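Local coordinates for cytochrome P450 CYP260B1 (Sorangium cellulosum, PDB 5HIW), which binds a protoporphyrin IX containing iron within the largely helical fold of the cytochrome P450 superfamily, at residues V41-A46 against Y300-A305; T57-T62 against F281-A286; A102-V107 against M133-A138; A148-L153 against A178-Q183; P366-T371 against Q386-L391. All blocks are in the same frame, centred on the assembly; numbering follows the deposited sequence. Where two conformers were deposited one is given.

Contact 1: residues V41-A46 against Y300-A305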
# COMPACT_ATOMS: atom_id res chain seq x y z
N VAL A 41 1.42 14.33 -15.23
CA VAL A 41 2.22 13.55 -14.27
C VAL A 41 3.40 14.40 -13.90
O VAL A 41 4.00 15.05 -14.77
CB VAL A 41 2.64 12.21 -14.88
CG1 VAL A 41 3.58 11.47 -14.01
CG2 VAL A 41 1.45 11.34 -15.14
N VAL A 42 3.75 14.39 -12.63
CA VAL A 42 5.02 14.89 -12.13
C VAL A 42 5.94 13.76 -11.80
O VAL A 42 5.62 12.83 -10.97
CB VAL A 42 4.82 15.72 -10.86
CG1 VAL A 42 6.09 16.42 -10.46
CG2 VAL A 42 3.72 16.75 -11.13
N LEU A 43 7.07 13.80 -12.43
CA LEU A 43 8.08 12.76 -12.25
C LEU A 43 9.21 13.06 -11.26
O LEU A 43 9.48 12.20 -10.42
CB LEU A 43 8.70 12.33 -13.56
CG LEU A 43 7.80 11.64 -14.59
CD1 LEU A 43 8.56 11.39 -15.91
CD2 LEU A 43 7.27 10.30 -14.04
N ARG A 44 9.87 14.21 -11.34
CA ARG A 44 11.11 14.40 -10.54
C ARG A 44 10.77 14.45 -9.06
O ARG A 44 9.79 15.10 -8.63
CB ARG A 44 11.89 15.66 -10.87
CG ARG A 44 12.50 15.52 -12.27
CD ARG A 44 13.17 16.80 -12.71
NE ARG A 44 13.51 16.67 -14.12
CZ ARG A 44 14.10 17.61 -14.87
NH1 ARG A 44 14.47 18.79 -14.34
NH2 ARG A 44 14.30 17.34 -16.15
N GLY A 45 11.61 13.75 -8.32
CA GLY A 45 11.46 13.65 -6.87
C GLY A 45 11.30 14.98 -6.17
O GLY A 45 10.46 15.13 -5.33
N ALA A 46 12.13 15.98 -6.52
CA ALA A 46 12.04 17.29 -5.90
C ALA A 46 10.75 18.00 -6.20
O ALA A 46 10.24 18.70 -5.35
CB ALA A 46 13.24 18.18 -6.32
N TYR A 300 -1.12 13.70 -11.31
CA TYR A 300 -0.62 12.46 -10.82
C TYR A 300 0.87 12.60 -10.46
O TYR A 300 1.72 13.03 -11.29
CB TYR A 300 -0.86 11.37 -11.87
CG TYR A 300 -0.47 9.93 -11.54
CD1 TYR A 300 0.80 9.46 -11.70
CD2 TYR A 300 -1.40 9.08 -11.05
CE1 TYR A 300 1.12 8.14 -11.39
CE2 TYR A 300 -1.10 7.77 -10.76
CZ TYR A 300 0.11 7.29 -10.97
OH TYR A 300 0.40 6.00 -10.65
N LEU A 301 1.21 12.13 -9.27
CA LEU A 301 2.61 12.20 -8.77
C LEU A 301 3.24 10.82 -8.77
O LEU A 301 2.69 9.89 -8.18
CB LEU A 301 2.62 12.74 -7.33
CG LEU A 301 1.85 14.03 -7.06
CD1 LEU A 301 1.93 14.45 -5.60
CD2 LEU A 301 2.48 15.12 -7.90
N SER A 302 4.34 10.65 -9.50
CA SER A 302 5.06 9.42 -9.48
C SER A 302 5.77 9.23 -8.14
O SER A 302 6.54 10.07 -7.69
CB SER A 302 6.15 9.36 -10.55
OG SER A 302 6.86 8.11 -10.45
N LEU A 303 5.48 8.12 -7.50
CA LEU A 303 6.15 7.75 -6.25
C LEU A 303 7.30 6.80 -6.53
O LEU A 303 7.91 6.31 -5.61
CB LEU A 303 5.14 7.19 -5.28
CG LEU A 303 3.99 8.10 -4.90
CD1 LEU A 303 2.97 7.44 -3.96
CD2 LEU A 303 4.37 9.41 -4.27
N ILE A 304 7.60 6.52 -7.83
CA ILE A 304 8.69 5.64 -8.20
C ILE A 304 9.94 6.34 -8.79
O ILE A 304 11.04 5.87 -8.59
CB ILE A 304 8.17 4.52 -9.18
CG1 ILE A 304 7.28 3.49 -8.40
CG2 ILE A 304 9.26 3.74 -9.91
CD1 ILE A 304 6.37 2.56 -9.19
N ALA A 305 9.74 7.38 -9.60
CA ALA A 305 10.88 7.91 -10.34
C ALA A 305 12.06 8.31 -9.42
O ALA A 305 13.18 7.99 -9.71
CB ALA A 305 10.44 9.07 -11.13
O HOH W 1 9.31 10.63 -8.04
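Val41 and Val42 run in parallel register with Tyr300 and Leu301, joining strands 39-42 and 298-302 in the mixed beta sheet of the P450 fold. The pairing illustrates how parallel strands share hydrogen bonds: one residue, Val42, spends both of its backbone groups on the residues flanking Leu301. Val42 N donates to Tyr300 O at 2.8 Å, and Val42 O receives Ser302 N at 2.9 Å, in a bond that is almost straight (169° at the hydrogen). A CA-H...O contact from Val41 CA to Tyr300 O, 3.1 Å long, adds a second approach to the same carbonyl.

Apolar packing is divided between the two sides of the sheet. On one side Val41 and Tyr300 lie alongside each other, with Val41 CG2 4.0 Å from Tyr300 CD1, while Phe8 meets the tyrosine ring nearly at right angles. On the other, Leu301 CD2 reaches Val42 CB at 3.8 Å, and helix 45-53 packs over both residues. Beyond the bridges, Leu43 CD2 rests against Ser302 CB.

Polar links continue past the strand ends, where a water donates to both Leu43 O and Ser302 O. Ser302 OG stands anti to its own backbone nitrogen (chi1 178°), placed to accept from the backbone N of Ile304 and of Ala305, an ST turn and ST motif together. These bonds close the turn that follows the strand, through Leu303, which touches the haem; Ala305 CB lies 3.4 Å from Leu43 O.

Contact 2: residues T57-T62 against F281-A286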
# COMPACT_ATOMS: atom_id res chain seq x y z
N THR A 57 -2.40 24.48 -2.10
CA THR A 57 -2.49 24.59 -3.55
C THR A 57 -2.85 23.22 -4.17
O THR A 57 -3.63 23.15 -5.10
CB THR A 57 -1.16 25.03 -4.14
OG1 THR A 57 -0.71 26.22 -3.48
CG2 THR A 57 -1.29 25.24 -5.65
N PHE A 58 -2.28 22.14 -3.62
CA PHE A 58 -2.48 20.81 -4.21
C PHE A 58 -3.26 19.96 -3.19
O PHE A 58 -2.68 19.45 -2.25
CB PHE A 58 -1.11 20.22 -4.56
CG PHE A 58 -0.27 21.09 -5.49
CD1 PHE A 58 -0.55 21.18 -6.87
CD2 PHE A 58 0.82 21.77 -5.01
CE1 PHE A 58 0.27 21.96 -7.71
CE2 PHE A 58 1.63 22.57 -5.85
CZ PHE A 58 1.35 22.65 -7.21
N SER A 59 -4.58 19.97 -3.30
CA SER A 59 -5.39 19.29 -2.29
C SER A 59 -5.68 17.83 -2.60
O SER A 59 -5.34 17.29 -3.66
CB SER A 59 -6.72 20.03 -2.13
OG SER A 59 -7.48 19.86 -3.28
N THR A 60 -6.45 17.22 -1.73
CA THR A 60 -6.94 15.87 -1.93
C THR A 60 -8.42 15.84 -2.37
O THR A 60 -9.15 14.88 -2.15
CB THR A 60 -6.66 15.00 -0.68
OG1 THR A 60 -7.11 15.66 0.51
CG2 THR A 60 -5.18 14.67 -0.57
N ARG A 61 -8.87 16.94 -2.94
CA ARG A 61 -10.30 17.07 -3.29
C ARG A 61 -10.81 15.92 -4.16
O ARG A 61 -11.94 15.46 -3.98
CB ARG A 61 -10.51 18.43 -4.03
CG ARG A 61 -11.98 18.71 -4.43
CD ARG A 61 -12.05 19.87 -5.38
NE ARG A 61 -11.74 21.08 -4.69
CZ ARG A 61 -12.64 21.82 -4.03
NH1 ARG A 61 -13.91 21.45 -3.95
NH2 ARG A 61 -12.25 22.92 -3.43
N THR A 62 -9.94 15.39 -5.03
CA THR A 62 -10.35 14.34 -5.98
C THR A 62 -10.75 13.08 -5.27
O THR A 62 -11.58 12.32 -5.77
CB THR A 62 -9.30 13.98 -7.03
OG1 THR A 62 -8.17 13.41 -6.39
CG2 THR A 62 -8.87 15.16 -7.85
N PHE A 281 -5.34 17.71 -6.61
CA PHE A 281 -6.29 18.63 -7.25
C PHE A 281 -5.68 20.01 -7.17
O PHE A 281 -5.24 20.43 -6.10
CB PHE A 281 -7.64 18.60 -6.58
CG PHE A 281 -8.63 19.57 -7.23
CD1 PHE A 281 -8.66 20.92 -6.84
CD2 PHE A 281 -9.43 19.16 -8.30
CE1 PHE A 281 -9.50 21.84 -7.46
CE2 PHE A 281 -10.31 20.07 -8.90
CZ PHE A 281 -10.33 21.41 -8.50
N VAL A 282 -5.56 20.70 -8.33
CA VAL A 282 -4.85 21.99 -8.35
C VAL A 282 -5.87 23.08 -8.05
O VAL A 282 -6.74 23.33 -8.86
CB VAL A 282 -4.18 22.22 -9.69
CG1 VAL A 282 -3.44 23.49 -9.68
CG2 VAL A 282 -3.22 21.10 -9.98
N GLU A 283 -5.79 23.64 -6.84
CA GLU A 283 -6.81 24.53 -6.31
C GLU A 283 -6.66 25.95 -6.90
O GLU A 283 -7.62 26.65 -7.05
CB GLU A 283 -6.72 24.56 -4.77
CG GLU A 283 -7.17 23.27 -4.06
CD GLU A 283 -8.65 23.01 -4.09
OE1 GLU A 283 -9.34 23.97 -4.47
OE2 GLU A 283 -9.17 21.88 -3.73
N ARG A 284 -5.45 26.32 -7.21
CA ARG A 284 -5.15 27.61 -7.85
C ARG A 284 -4.03 27.42 -8.87
O ARG A 284 -3.12 26.63 -8.67
CB ARG A 284 -4.78 28.69 -6.82
CG ARG A 284 -3.28 28.86 -6.55
CD ARG A 284 -3.06 29.76 -5.35
NE ARG A 284 -1.76 29.53 -4.75
CZ ARG A 284 -1.32 30.13 -3.65
NH1 ARG A 284 -2.10 31.00 -3.00
NH2 ARG A 284 -0.11 29.85 -3.19
N GLU A 285 -4.08 28.14 -9.99
CA GLU A 285 -3.05 27.96 -11.03
C GLU A 285 -1.65 27.90 -10.44
O GLU A 285 -1.26 28.71 -9.58
CB GLU A 285 -3.09 29.06 -12.11
CG GLU A 285 -1.93 29.03 -13.11
CD GLU A 285 -1.74 30.34 -13.86
OE1 GLU A 285 -2.65 30.66 -14.66
OE2 GLU A 285 -0.70 31.03 -13.65
N ALA A 286 -0.84 26.97 -10.92
CA ALA A 286 0.50 26.90 -10.41
C ALA A 286 1.38 26.41 -11.51
O ALA A 286 0.90 25.95 -12.57
CB ALA A 286 0.60 25.98 -9.16
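Glu283 OE2 is gripped from two sides of its carboxylate. Ser59 OG donates to it over 2.7 Å on the anti lone pair, whereas Arg61 NE approaches on the syn side at 2.9 Å, 21° out of the carboxylate plane. Arg61 NH2 completes a side-on salt bridge by reaching Glu283 OE1 at 3.3 Å, although the guanidinium and carboxylate planes are turned 53° apart. Arg61 owes its reach to a bend at chi3 (-70°), which also lays its CD squarely over the face of the Phe281 ring, 3.6 Å from the ring centroid, in a CH-pi contact. Thr62 CG2 meets that ring at its edge.

Beneath this polar cluster the backbones form a short antiparallel ladder at the rim of the mixed sheet, where strand 58-59 forms one edge. Ser59 and Phe281 are a hydrogen-bonded pair, linked N to O in both directions, and Glu283 N donates to Thr57 O almost in line, at 2.8 Å. Phe58 and Val282, the non-hydrogen-bonded pair, point together to the other face. There Phe58 CZ also touches Ala286 CB at 3.9 Å, and Thr57 CG2 lies over the centre of the phenyl face.

Ser59 OG accepts from Arg61 N in an ST turn while donating to Glu283. With a hydroxyl and a cationic group converging on one oxygen, the carboxylate is held in orientation and is probably stabilised as the anion.

Contact 3: residues A102-V107 against M133-A138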
# COMPACT_ATOMS: atom_id res chain seq x y z
N ALA A 102 -0.55 -10.75 19.23
CA ALA A 102 -1.93 -11.30 19.35
C ALA A 102 -2.53 -11.67 18.01
O ALA A 102 -3.37 -12.57 17.95
CB ALA A 102 -2.82 -10.27 20.03
N THR A 103 -2.14 -11.02 16.92
CA THR A 103 -2.83 -11.24 15.65
C THR A 103 -1.98 -11.60 14.46
O THR A 103 -2.25 -12.57 13.81
CB THR A 103 -3.66 -10.01 15.25
OG1 THR A 103 -4.75 -9.83 16.16
CG2 THR A 103 -4.22 -10.14 13.89
N VAL A 104 -0.97 -10.81 14.15
CA VAL A 104 -0.22 -11.05 12.91
C VAL A 104 0.61 -12.33 12.97
O VAL A 104 0.60 -13.08 12.02
CB VAL A 104 0.56 -9.79 12.53
CG1 VAL A 104 1.38 -10.01 11.25
CG2 VAL A 104 -0.35 -8.58 12.40
N THR A 105 1.29 -12.64 14.09
CA THR A 105 2.09 -13.85 14.18
C THR A 105 1.24 -15.12 14.03
O THR A 105 1.57 -16.01 13.24
CB THR A 105 3.00 -13.85 15.43
OG1 THR A 105 3.85 -12.71 15.36
CG2 THR A 105 3.91 -15.12 15.57
N PRO A 106 0.12 -15.19 14.78
CA PRO A 106 -0.75 -16.35 14.63
C PRO A 106 -1.25 -16.53 13.21
O PRO A 106 -1.16 -17.66 12.67
CB PRO A 106 -1.90 -16.06 15.58
CG PRO A 106 -1.32 -15.24 16.60
CD PRO A 106 -0.26 -14.40 15.93
N VAL A 107 -1.64 -15.43 12.58
CA VAL A 107 -2.11 -15.50 11.18
C VAL A 107 -1.00 -15.96 10.26
O VAL A 107 -1.16 -16.85 9.44
CB VAL A 107 -2.58 -14.14 10.65
CG1 VAL A 107 -2.75 -14.15 9.16
CG2 VAL A 107 -3.85 -13.71 11.31
N MET A 133 -5.96 -11.14 4.17
CA MET A 133 -7.24 -11.78 4.37
C MET A 133 -7.41 -12.29 5.81
O MET A 133 -8.47 -12.01 6.41
CB MET A 133 -7.45 -12.96 3.40
CG MET A 133 -7.68 -12.47 1.98
SD MET A 133 -8.08 -13.85 0.84
CE MET A 133 -9.74 -14.20 1.37
N GLY A 134 -6.40 -12.95 6.37
CA GLY A 134 -6.44 -13.35 7.76
C GLY A 134 -6.29 -12.21 8.76
O GLY A 134 -7.00 -12.12 9.82
N VAL A 135 -5.42 -11.28 8.46
CA VAL A 135 -5.12 -10.22 9.46
C VAL A 135 -6.24 -9.26 9.65
O VAL A 135 -6.53 -8.84 10.78
CB VAL A 135 -3.78 -9.49 9.09
CG1 VAL A 135 -3.68 -8.13 9.84
CG2 VAL A 135 -2.59 -10.37 9.31
N THR A 136 -6.94 -8.86 8.59
CA THR A 136 -7.92 -7.83 8.66
C THR A 136 -9.11 -8.29 9.52
O THR A 136 -9.57 -7.55 10.34
CB THR A 136 -8.48 -7.48 7.24
OG1 THR A 136 -7.38 -7.13 6.38
CG2 THR A 136 -9.59 -6.38 7.24
N SER A 137 -9.61 -9.49 9.26
CA SER A 137 -10.75 -10.01 10.06
C SER A 137 -10.36 -10.15 11.52
O SER A 137 -11.13 -9.75 12.38
CB SER A 137 -11.29 -11.34 9.51
OG SER A 137 -12.02 -10.99 8.31
N ALA A 138 -9.17 -10.64 11.78
CA ALA A 138 -8.71 -10.82 13.18
C ALA A 138 -8.50 -9.54 13.93
O ALA A 138 -8.85 -9.45 15.12
CB ALA A 138 -7.49 -11.62 13.25
O HOH W 2 -7.25 -8.29 17.04
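Val107 and Gly134 mark the place where helices 93-113 and 130-140 come near each other, their CA atoms 5.9 Å apart. The two segments run roughly antiparallel, at 151° between their N-to-C directions, and their axes approach to 9.2 Å. Helix 93-113 is not regular here: it opens into a wider pi-type turn at 102-104 and kinks at Pro106, whose ring nitrogen carries no hydrogen to give to the preceding turn.

Gly134 lets a neighbouring helix lie directly on its backbone. Val107 CG2 settles there, 3.8 Å from Gly134 C and equally near Gly134 O. The other branch, Val107 CG1, is held anti to the backbone nitrogen (chi1 167°) and meets Val135 CG2 at 3.8 Å, the two valines crossing at about a right angle. Val135 CG2 also faces Val104 CG2, more loosely, at 4.2 Å.

By order and position these are probably helices D and E of the P450 fold, which belong to its helical core. Helix 341-358, probably L, closes the same patch: Val104 packs on its Met346 and Val350, and Val135 on its Glu347. The side chain of Val135 is about 8 Å from the haem.

At the other end of the contact Thr103 presents its methyl group inward, CG2 lying 3.6 Å from Ala138 CB. The hydroxyl of the same residue shares a water with Ala138 O; the water donates to that carbonyl over 2.8 Å, bridging the two helices.

Contact 4: residues A148-L153 against A178-Q183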
# COMPACT_ATOMS: atom_id res chain seq x y z
N ALA A 148 -14.36 -14.96 3.09
CA ALA A 148 -14.64 -14.83 1.59
C ALA A 148 -15.66 -13.78 1.18
O ALA A 148 -15.51 -12.96 0.20
CB ALA A 148 -15.01 -16.24 1.03
N GLU A 149 -16.77 -13.74 1.93
CA GLU A 149 -17.83 -12.79 1.68
C GLU A 149 -17.25 -11.37 1.82
O GLU A 149 -17.46 -10.50 0.95
CB GLU A 149 -18.97 -13.01 2.68
CG GLU A 149 -20.09 -11.97 2.60
CD GLU A 149 -21.11 -12.11 3.71
OE1 GLU A 149 -20.98 -12.94 4.60
OE2 GLU A 149 -22.04 -11.32 3.65
N ASN A 150 -16.51 -11.19 2.92
CA ASN A 150 -15.95 -9.89 3.20
C ASN A 150 -14.81 -9.47 2.24
O ASN A 150 -14.73 -8.29 1.89
CB ASN A 150 -15.57 -9.80 4.66
CG ASN A 150 -16.81 -9.66 5.53
OD1 ASN A 150 -17.83 -9.15 5.07
ND2 ASN A 150 -16.73 -10.11 6.75
N ASP A 151 -14.03 -10.44 1.79
CA ASP A 151 -13.08 -10.20 0.71
C ASP A 151 -13.80 -9.62 -0.52
O ASP A 151 -13.41 -8.59 -1.06
CB ASP A 151 -12.34 -11.48 0.38
CG ASP A 151 -11.17 -11.23 -0.60
OD1 ASP A 151 -10.06 -10.82 -0.11
OD2 ASP A 151 -11.42 -11.34 -1.85
N ALA A 152 -14.87 -10.27 -0.97
CA ALA A 152 -15.63 -9.75 -2.07
C ALA A 152 -16.27 -8.38 -1.84
O ALA A 152 -16.19 -7.53 -2.73
CB ALA A 152 -16.66 -10.74 -2.57
N LEU A 153 -16.80 -8.14 -0.64
CA LEU A 153 -17.30 -6.83 -0.28
C LEU A 153 -16.22 -5.73 -0.33
O LEU A 153 -16.39 -4.69 -0.92
CB LEU A 153 -18.00 -6.86 1.06
CG LEU A 153 -19.33 -7.59 1.26
CD1 LEU A 153 -19.69 -7.52 2.70
CD2 LEU A 153 -20.45 -7.08 0.35
N ALA A 178 -22.32 -0.56 3.03
CA ALA A 178 -23.36 -0.65 4.01
C ALA A 178 -23.44 -2.04 4.63
O ALA A 178 -23.74 -2.13 5.80
CB ALA A 178 -24.68 -0.19 3.42
N ALA A 179 -23.12 -3.13 3.94
CA ALA A 179 -23.13 -4.43 4.59
C ALA A 179 -21.95 -4.57 5.58
O ALA A 179 -22.04 -5.20 6.65
CB ALA A 179 -23.02 -5.53 3.57
N MET A 180 -20.82 -4.00 5.18
CA MET A 180 -19.66 -4.06 6.07
C MET A 180 -19.97 -3.21 7.32
O MET A 180 -19.66 -3.60 8.43
CB MET A 180 -18.43 -3.48 5.37
CG MET A 180 -17.81 -4.42 4.35
SD MET A 180 -16.95 -5.83 5.04
CE MET A 180 -16.65 -5.17 6.71
N GLU A 181 -20.56 -2.05 7.08
CA GLU A 181 -20.95 -1.12 8.15
C GLU A 181 -21.86 -1.81 9.18
O GLU A 181 -21.64 -1.72 10.39
CB GLU A 181 -21.62 0.11 7.53
CG GLU A 181 -21.24 1.44 8.15
CD GLU A 181 -22.07 2.59 7.58
OE1 GLU A 181 -23.29 2.39 7.31
OE2 GLU A 181 -21.51 3.69 7.41
N ALA A 182 -22.80 -2.62 8.69
CA ALA A 182 -23.70 -3.32 9.59
C ALA A 182 -23.00 -4.39 10.42
O ALA A 182 -23.29 -4.55 11.60
CB ALA A 182 -24.83 -3.93 8.78
N GLN A 183 -22.08 -5.15 9.83
CA GLN A 183 -21.29 -6.06 10.60
C GLN A 183 -20.44 -5.31 11.67
O GLN A 183 -20.25 -5.77 12.78
CB GLN A 183 -20.27 -6.84 9.72
CG GLN A 183 -20.92 -7.85 8.83
CD GLN A 183 -19.89 -8.53 7.97
OE1 GLN A 183 -19.11 -9.35 8.45
NE2 GLN A 183 -20.02 -8.33 6.68
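Asn150 and Gln183 make a buried amide pair between two helices, 147-162 and 167-191, whose short segments run at 134° between their N-to-C directions, the axes 10.6 Å apart at closest. It is a worked example of how primary amides can satisfy each other inside a protein. Gln183 NE2 donates to Asn150 OD1 at 2.8 Å, and Asn150 ND2 returns the bond to Gln183 OE1 at 3.0 Å. Each donor meets an in-plane lone pair, and the amides are nearly coplanar (24° apart), closing a ring of two bonds that fixes the rotation of both groups. Gln183 gets there by running straight out from CG, with chi2 at 178°.

Beside the amides, Met180 curls at chi2 and chi3, bringing SD to 3.4 Å from Asn150 OD1; the remaining packing is apolar. Leu153 CD1 lies between Ala179 CB and Met180 SD, 4.0 Å from each. Leu142, in the loop before the first helix, touches both Met180 and Gln183, and Arg146 adds to the cover over Gln183.

By their order in the chain the helices match F and G, the antiparallel pair characteristic of the lid region of cytochromes P450.

Contact 5: residues P366-T371 against Q386-L391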
# COMPACT_ATOMS: atom_id res chain seq x y z
N PRO A 366 12.43 -21.21 -11.90
CA PRO A 366 12.94 -20.83 -13.24
C PRO A 366 11.99 -21.02 -14.45
O PRO A 366 12.19 -20.39 -15.48
CB PRO A 366 14.20 -21.69 -13.40
CG PRO A 366 14.65 -21.99 -12.01
CD PRO A 366 13.37 -22.12 -11.20
N THR A 367 10.93 -21.80 -14.33
CA THR A 367 10.11 -22.02 -15.52
C THR A 367 8.99 -21.04 -15.83
O THR A 367 8.37 -21.13 -16.88
CB THR A 367 9.54 -23.41 -15.50
OG1 THR A 367 8.54 -23.44 -14.51
CG2 THR A 367 10.65 -24.41 -15.19
N VAL A 368 8.72 -20.10 -14.93
CA VAL A 368 7.63 -19.16 -15.16
C VAL A 368 8.24 -17.78 -15.10
O VAL A 368 9.01 -17.52 -14.20
CB VAL A 368 6.54 -19.32 -14.07
CG1 VAL A 368 5.44 -18.29 -14.25
CG2 VAL A 368 5.98 -20.74 -14.08
N GLN A 369 7.85 -16.93 -16.05
CA GLN A 369 8.35 -15.60 -16.28
C GLN A 369 7.23 -14.59 -15.92
O GLN A 369 6.45 -14.20 -16.76
CB GLN A 369 8.73 -15.41 -17.79
CG GLN A 369 9.34 -16.61 -18.54
CD GLN A 369 10.51 -17.20 -17.80
OE1 GLN A 369 11.24 -16.48 -17.11
NE2 GLN A 369 10.69 -18.51 -17.90
N PRO A 370 7.15 -14.18 -14.68
CA PRO A 370 6.15 -13.17 -14.35
C PRO A 370 6.28 -11.87 -15.17
O PRO A 370 7.42 -11.47 -15.48
CB PRO A 370 6.47 -12.84 -12.89
CG PRO A 370 7.42 -13.86 -12.39
CD PRO A 370 8.12 -14.41 -13.61
N THR A 371 5.16 -11.17 -15.47
CA THR A 371 5.22 -9.84 -16.04
C THR A 371 4.88 -8.71 -15.04
O THR A 371 3.84 -8.80 -14.33
CB THR A 371 4.22 -9.72 -17.20
OG1 THR A 371 4.49 -10.76 -18.17
CG2 THR A 371 4.33 -8.41 -17.86
N GLN A 386 2.35 -12.73 -10.92
CA GLN A 386 2.44 -13.89 -10.07
C GLN A 386 3.87 -14.00 -9.56
O GLN A 386 4.82 -13.33 -10.07
CB GLN A 386 2.04 -15.22 -10.77
CG GLN A 386 2.69 -15.36 -12.15
CD GLN A 386 2.60 -16.78 -12.68
OE1 GLN A 386 2.80 -17.70 -11.95
NE2 GLN A 386 2.31 -16.93 -13.94
N ILE A 387 4.03 -14.83 -8.54
CA ILE A 387 5.28 -15.00 -7.81
C ILE A 387 5.58 -16.46 -7.65
O ILE A 387 5.48 -17.06 -6.57
CB ILE A 387 5.31 -14.28 -6.44
CG1 ILE A 387 4.86 -12.85 -6.60
CG2 ILE A 387 6.75 -14.31 -5.94
CD1 ILE A 387 4.51 -12.25 -5.28
N PRO A 388 5.94 -17.09 -8.76
CA PRO A 388 6.16 -18.55 -8.75
C PRO A 388 7.38 -18.94 -7.94
O PRO A 388 8.48 -18.53 -8.29
CB PRO A 388 6.41 -18.88 -10.24
CG PRO A 388 6.18 -17.64 -11.02
CD PRO A 388 6.28 -16.47 -10.06
N ALA A 389 7.22 -19.79 -6.93
CA ALA A 389 8.32 -20.25 -6.13
C ALA A 389 8.43 -21.77 -5.95
O ALA A 389 7.44 -22.50 -6.07
CB ALA A 389 8.29 -19.61 -4.76
N LEU A 390 9.66 -22.21 -5.65
CA LEU A 390 9.99 -23.55 -5.34
C LEU A 390 10.26 -23.59 -3.90
O LEU A 390 10.95 -22.70 -3.38
CB LEU A 390 11.27 -23.96 -6.08
CG LEU A 390 11.19 -23.87 -7.60
CD1 LEU A 390 12.52 -24.32 -8.19
CD2 LEU A 390 10.05 -24.68 -8.15
N LEU A 391 9.70 -24.60 -3.22
CA LEU A 391 9.80 -24.70 -1.78
C LEU A 391 10.66 -25.81 -1.22
O LEU A 391 10.83 -25.87 -0.03
CB LEU A 391 8.39 -24.89 -1.21
CG LEU A 391 7.38 -23.77 -1.52
CD1 LEU A 391 5.95 -24.19 -1.19
CD2 LEU A 391 7.73 -22.51 -0.75
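Chi1 of 46° in Gln386 sets CG between the backbone N and the carbonyl carbon, and the extended chain beyond it carries the amide across Val368. The valine in turn holds CG1 anti to its nitrogen (chi1 177°), putting that methyl against two neighbours. Val368 CG1 lies 3.4 Å from Gln386 NE2, a packing contact in which the side chains cross at about a right angle. It is equally close, 3.4 Å, to Pro388 CG, tighter than carbons usually approach.

The prolines extend the packing before and after the valine in the chain. Pro370 CG meets Pro388 CD at 3.7 Å, while Pro370 CB presses on Gln386 O at 3.3 Å. That carbonyl oxygen is buried with no hydrogen-bonding partner in the model. At the other end Pro366 CD touches Leu390 CD1 at 3.8 Å. Between the segments this is a surface join made by packing, while Thr371 is hydrogen-bonded to Asp385 just beyond.

The loop 366-371 lies along one side of strand 388-390, which is the middle strand of a small antiparallel sheet between strands 120-122 and 363-364; Ile387 and Ala389 turn from the loop toward the helices, Ile387 meeting helix 232-245 and both residues helix 123-128.

From the N terminus the chain first opens contact 1 at 41-46 and contact 2 at 57-62, both in the mixed sheet, where their later strands, 298-302 and 277-282, are neighbours. Most of the helices lie inside these two long loops. Contact 3 closes a short loop between helices 93-113 and 130-140, and contact 4 then closes another between helices 147-162 and 167-191; the two touch through Met133 and Asp151. Contact 2 closes next, at 281-286, and contact 1 encloses everything so far by closing at 300-305. Contact 5 follows in series near the C terminus, about 42 Å from contact 2 between centres. None of the loops cross.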